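Local coordinates for transcriptional regulator, putative (Pseudomonas syringae pv. tomato, PDB 2R5F), which probably acts as a DNA-binding transcription factor of the SorC family, with a putative sugar-binding domain that may sense a carbohydrate effector, at residues 59-73 / 148-160. Numbering follows the deposited sequence.
With SO4 (sulfate ion), chain B.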
# COMPACT_ATOMS: atom_id res chain seq x y z
N ASP A 59 -3.61 -13.18 -9.50
CA ASP A 59 -2.82 -12.06 -8.95
C ASP A 59 -1.76 -12.53 -7.96
O ASP A 59 -2.01 -13.41 -7.13
CB ASP A 59 -3.74 -11.04 -8.26
CG ASP A 59 -4.28 -9.95 -9.20
OD1 ASP A 59 -3.63 -9.57 -10.20
OD2 ASP A 59 -5.36 -9.42 -8.89
N HIS A 60 -0.57 -11.96 -8.07
CA HIS A 60 0.53 -12.18 -7.14
C HIS A 60 0.65 -10.88 -6.37
O HIS A 60 1.08 -9.87 -6.93
CB HIS A 60 1.82 -12.43 -7.91
CG HIS A 60 1.80 -13.66 -8.77
ND1 HIS A 60 2.63 -14.73 -8.56
CD2 HIS A 60 1.04 -13.97 -9.85
CE1 HIS A 60 2.39 -15.66 -9.47
NE2 HIS A 60 1.43 -15.22 -10.27
N ILE A 61 0.28 -10.91 -5.09
CA ILE A 61 0.14 -9.73 -4.28
C ILE A 61 1.40 -9.40 -3.48
O ILE A 61 2.01 -10.29 -2.91
CB ILE A 61 -1.02 -9.91 -3.28
CG1 ILE A 61 -2.34 -10.07 -4.05
CG2 ILE A 61 -1.04 -8.73 -2.26
CD1 ILE A 61 -3.46 -10.57 -3.21
N GLY A 62 1.81 -8.13 -3.47
CA GLY A 62 2.89 -7.69 -2.58
C GLY A 62 2.23 -6.71 -1.63
O GLY A 62 1.38 -5.96 -2.06
N ILE A 63 2.59 -6.73 -0.35
CA ILE A 63 2.05 -5.73 0.58
C ILE A 63 3.16 -5.06 1.40
O ILE A 63 4.14 -5.70 1.81
CB ILE A 63 0.92 -6.25 1.55
CG1 ILE A 63 1.46 -7.26 2.59
CG2 ILE A 63 -0.29 -6.79 0.80
CD1 ILE A 63 0.56 -7.35 3.88
N SER A 64 2.96 -3.77 1.64
CA SER A 64 3.79 -3.00 2.57
C SER A 64 3.41 -3.36 4.01
O SER A 64 2.55 -2.71 4.63
CB SER A 64 3.53 -1.51 2.33
OG SER A 64 4.53 -0.75 2.98
N SER A 65 4.03 -4.39 4.58
CA SER A 65 3.46 -4.97 5.79
C SER A 65 3.56 -4.09 7.06
O SER A 65 2.85 -4.33 8.02
CB SER A 65 3.98 -6.38 6.04
OG SER A 65 5.23 -6.55 5.41
N TRP A 66 4.42 -3.07 7.04
CA TRP A 66 4.51 -2.14 8.18
C TRP A 66 3.36 -1.11 8.29
O TRP A 66 3.28 -0.36 9.27
CB TRP A 66 5.87 -1.42 8.20
CG TRP A 66 7.04 -2.35 8.47
CD1 TRP A 66 7.52 -3.31 7.65
CD2 TRP A 66 7.87 -2.39 9.65
NE1 TRP A 66 8.58 -3.96 8.22
CE2 TRP A 66 8.83 -3.41 9.45
CE3 TRP A 66 7.89 -1.67 10.86
CZ2 TRP A 66 9.81 -3.73 10.40
CZ3 TRP A 66 8.88 -1.98 11.81
CH2 TRP A 66 9.82 -3.01 11.57
N SER A 67 2.49 -1.08 7.30
CA SER A 67 1.41 -0.11 7.24
C SER A 67 0.20 -0.44 8.13
O SER A 67 -0.34 -1.54 8.07
CB SER A 67 0.98 0.08 5.78
OG SER A 67 -0.22 0.83 5.72
N SER A 68 -0.22 0.51 8.96
CA SER A 68 -1.41 0.31 9.83
C SER A 68 -2.72 0.43 9.08
O SER A 68 -3.73 -0.10 9.52
CB SER A 68 -1.42 1.27 11.03
OG SER A 68 -0.60 2.38 10.76
N THR A 69 -2.70 1.14 7.97
CA THR A 69 -3.85 1.21 7.07
C THR A 69 -4.09 -0.16 6.40
O THR A 69 -5.22 -0.58 6.22
CB THR A 69 -3.69 2.34 6.01
OG1 THR A 69 -3.25 3.54 6.67
CG2 THR A 69 -5.01 2.62 5.34
N ILE A 70 -3.01 -0.84 6.02
CA ILE A 70 -3.09 -2.21 5.50
C ILE A 70 -3.52 -3.16 6.62
O ILE A 70 -4.33 -4.06 6.40
CB ILE A 70 -1.78 -2.65 4.85
CG1 ILE A 70 -1.48 -1.75 3.63
CG2 ILE A 70 -1.84 -4.17 4.44
CD1 ILE A 70 -0.16 -2.09 2.87
N ARG A 71 -2.99 -2.94 7.84
CA ARG A 71 -3.50 -3.67 9.01
C ARG A 71 -5.01 -3.48 9.17
O ARG A 71 -5.72 -4.46 9.42
CB ARG A 71 -2.78 -3.24 10.28
CG ARG A 71 -2.72 -4.30 11.39
CD ARG A 71 -1.83 -3.82 12.56
NE ARG A 71 -0.52 -3.34 12.06
CZ ARG A 71 -0.03 -2.11 12.25
NH1 ARG A 71 1.15 -1.79 11.73
NH2 ARG A 71 -0.70 -1.21 12.98
N ALA A 72 -5.50 -2.25 9.03
CA ALA A 72 -6.95 -2.01 9.04
C ALA A 72 -7.68 -2.80 7.92
O ALA A 72 -8.74 -3.38 8.16
CB ALA A 72 -7.25 -0.52 8.93
N MSE A 73 -7.11 -2.83 6.72
CA MSE A 73 -7.73 -3.61 5.64
C MSE A 73 -7.86 -5.07 6.05
O MSE A 73 -8.95 -5.62 5.98
CB MSE A 73 -6.94 -3.51 4.35
CG MSE A 73 -7.47 -4.39 3.22
SE MSE A 73 -6.17 -4.43 1.77
CE MSE A 73 -4.98 -5.83 2.44
N HIS A 148 13.16 -12.70 -5.19
CA HIS A 148 12.83 -13.36 -6.44
C HIS A 148 11.39 -13.08 -6.89
O HIS A 148 11.10 -12.94 -8.09
CB HIS A 148 13.07 -14.86 -6.28
CG HIS A 148 12.74 -15.66 -7.49
ND1 HIS A 148 13.59 -15.76 -8.57
CD2 HIS A 148 11.66 -16.42 -7.79
CE1 HIS A 148 13.04 -16.53 -9.49
NE2 HIS A 148 11.86 -16.95 -9.05
N ARG A 149 10.49 -12.99 -5.91
CA ARG A 149 9.07 -12.85 -6.17
C ARG A 149 8.69 -11.46 -6.70
O ARG A 149 7.68 -11.34 -7.40
CB ARG A 149 8.25 -13.16 -4.92
CG ARG A 149 8.56 -14.46 -4.19
CD ARG A 149 8.41 -15.71 -5.05
NE ARG A 149 7.36 -15.59 -6.07
CZ ARG A 149 7.26 -16.35 -7.16
NH1 ARG A 149 6.27 -16.14 -8.02
NH2 ARG A 149 8.15 -17.32 -7.39
N PHE A 150 9.48 -10.43 -6.36
CA PHE A 150 9.17 -9.04 -6.76
C PHE A 150 8.80 -8.92 -8.23
O PHE A 150 7.93 -8.15 -8.60
CB PHE A 150 10.33 -8.08 -6.47
CG PHE A 150 10.54 -7.78 -5.00
CD1 PHE A 150 9.70 -8.30 -4.03
CD2 PHE A 150 11.59 -6.97 -4.61
CE1 PHE A 150 9.91 -8.03 -2.68
CE2 PHE A 150 11.82 -6.68 -3.27
CZ PHE A 150 10.98 -7.21 -2.30
N ASP A 151 9.47 -9.70 -9.07
CA ASP A 151 9.25 -9.58 -10.49
C ASP A 151 7.94 -10.23 -10.98
O ASP A 151 7.47 -9.92 -12.08
CB ASP A 151 10.48 -10.08 -11.25
CG ASP A 151 11.66 -9.12 -11.11
OD1 ASP A 151 11.66 -8.09 -11.82
OD2 ASP A 151 12.56 -9.40 -10.28
N SER A 152 7.36 -11.10 -10.15
CA SER A 152 6.08 -11.74 -10.48
C SER A 152 4.89 -10.90 -9.98
O SER A 152 3.76 -11.06 -10.48
CB SER A 152 6.02 -13.18 -9.94
OG SER A 152 7.25 -13.89 -10.11
N ILE A 153 5.12 -10.02 -9.02
CA ILE A 153 4.01 -9.24 -8.43
C ILE A 153 3.16 -8.47 -9.43
O ILE A 153 3.69 -7.78 -10.30
CB ILE A 153 4.49 -8.34 -7.29
CG1 ILE A 153 4.83 -9.21 -6.07
CG2 ILE A 153 3.42 -7.31 -6.91
CD1 ILE A 153 5.84 -8.55 -5.22
N THR A 154 1.84 -8.61 -9.30
CA THR A 154 0.89 -8.01 -10.21
C THR A 154 -0.01 -6.98 -9.53
O THR A 154 -0.58 -6.14 -10.20
CB THR A 154 0.01 -9.08 -10.89
OG1 THR A 154 -0.85 -9.68 -9.92
CG2 THR A 154 0.87 -10.14 -11.51
N LEU A 155 -0.16 -7.08 -8.21
CA LEU A 155 -0.88 -6.11 -7.41
C LEU A 155 -0.07 -5.75 -6.18
O LEU A 155 0.09 -6.58 -5.27
CB LEU A 155 -2.23 -6.68 -6.98
CG LEU A 155 -3.09 -5.91 -5.94
CD1 LEU A 155 -3.55 -4.55 -6.42
CD2 LEU A 155 -4.29 -6.76 -5.57
N ALA A 156 0.48 -4.54 -6.15
CA ALA A 156 1.12 -4.04 -4.91
C ALA A 156 0.16 -3.21 -4.12
O ALA A 156 -0.44 -2.29 -4.65
CB ALA A 156 2.41 -3.26 -5.22
N ILE A 157 0.01 -3.53 -2.83
CA ILE A 157 -0.80 -2.75 -1.93
C ILE A 157 0.12 -2.03 -0.94
O ILE A 157 0.86 -2.66 -0.19
CB ILE A 157 -1.79 -3.65 -1.14
CG1 ILE A 157 -2.51 -4.62 -2.09
CG2 ILE A 157 -2.75 -2.75 -0.30
CD1 ILE A 157 -3.32 -5.61 -1.42
N VAL A 158 0.08 -0.70 -0.93
CA VAL A 158 1.09 0.10 -0.19
C VAL A 158 0.46 1.24 0.59
O VAL A 158 -0.51 1.86 0.15
CB VAL A 158 2.21 0.68 -1.15
CG1 VAL A 158 2.98 -0.44 -1.91
CG2 VAL A 158 1.64 1.71 -2.14
N GLY A 159 1.01 1.52 1.77
CA GLY A 159 0.63 2.70 2.50
C GLY A 159 1.59 3.77 2.01
O GLY A 159 2.54 3.47 1.30
N ILE A 160 1.34 5.01 2.39
CA ILE A 160 2.21 6.11 2.00
C ILE A 160 2.54 6.83 3.30
O ILE A 160 1.65 7.27 4.01
CB ILE A 160 1.50 7.03 0.96
CG1 ILE A 160 1.27 6.24 -0.36
CG2 ILE A 160 2.31 8.31 0.66
CD1 ILE A 160 0.10 6.72 -1.17
S SO4 B . 0.42 3.96 7.55
O1 SO4 B . 1.07 5.26 7.48
O2 SO4 B . -0.89 4.04 8.17
O3 SO4 B . 0.27 3.38 6.24
O4 SO4 B . 1.20 3.09 8.44
O HOH W 1 4.84 1.94 2.39
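Gly62 N donates to Leu155 O (2.9 Å), Ile157 N to Gly62 O and Ser64 N to Ile157 O, a ladder joining strands 60-63 and 155-158 in the central sheet; their axes run roughly parallel, 19° apart. At its start His60 O takes Thr154 N (2.8 Å) and, weakly, Leu155 N. The Thr154 hydroxyl, set between its own backbone N and carbonyl carbon (chi1 69°), is gripped twice: it donates to Asp59 OD1 (2.8 Å) on the anti side, 31° out of the carboxylate plane, and accepts from His60 N. His60 ND1 lies at the edge of the Arg149 guanidinium, 3.9 Å from Arg149 NH1; Glu88 on the adjoining strand hydrogen-bonds His60 ND1 and salt-bridges Arg149 NH1.

Apolar packing centres on Ile157, whose CD1 meets Ile63 CG2 (3.9 Å), Ile61 CG2 and the CE methyl of Met73 (selenomethionine), while its CG2 faces Ile70 CD1; Leu51 of helix 36-54 also touches it. On the other face Ile153 CD1 lies over Gly62 CA (4.1 Å).

Beyond the strands, Ser67 N-caps helix 68-75. Its OG accepts from Ile70 N and donates to sulfate O3 (2.6 Å); Ser68 N, Thr69 OG1 and Lys236 also bind the ion, with Gly159 CA alongside. The sulfate probably comes from the crystallisation liquor, but an anion held at this helix N-terminus is consistent with a site for the phosphate of a phosphorylated sugar effector.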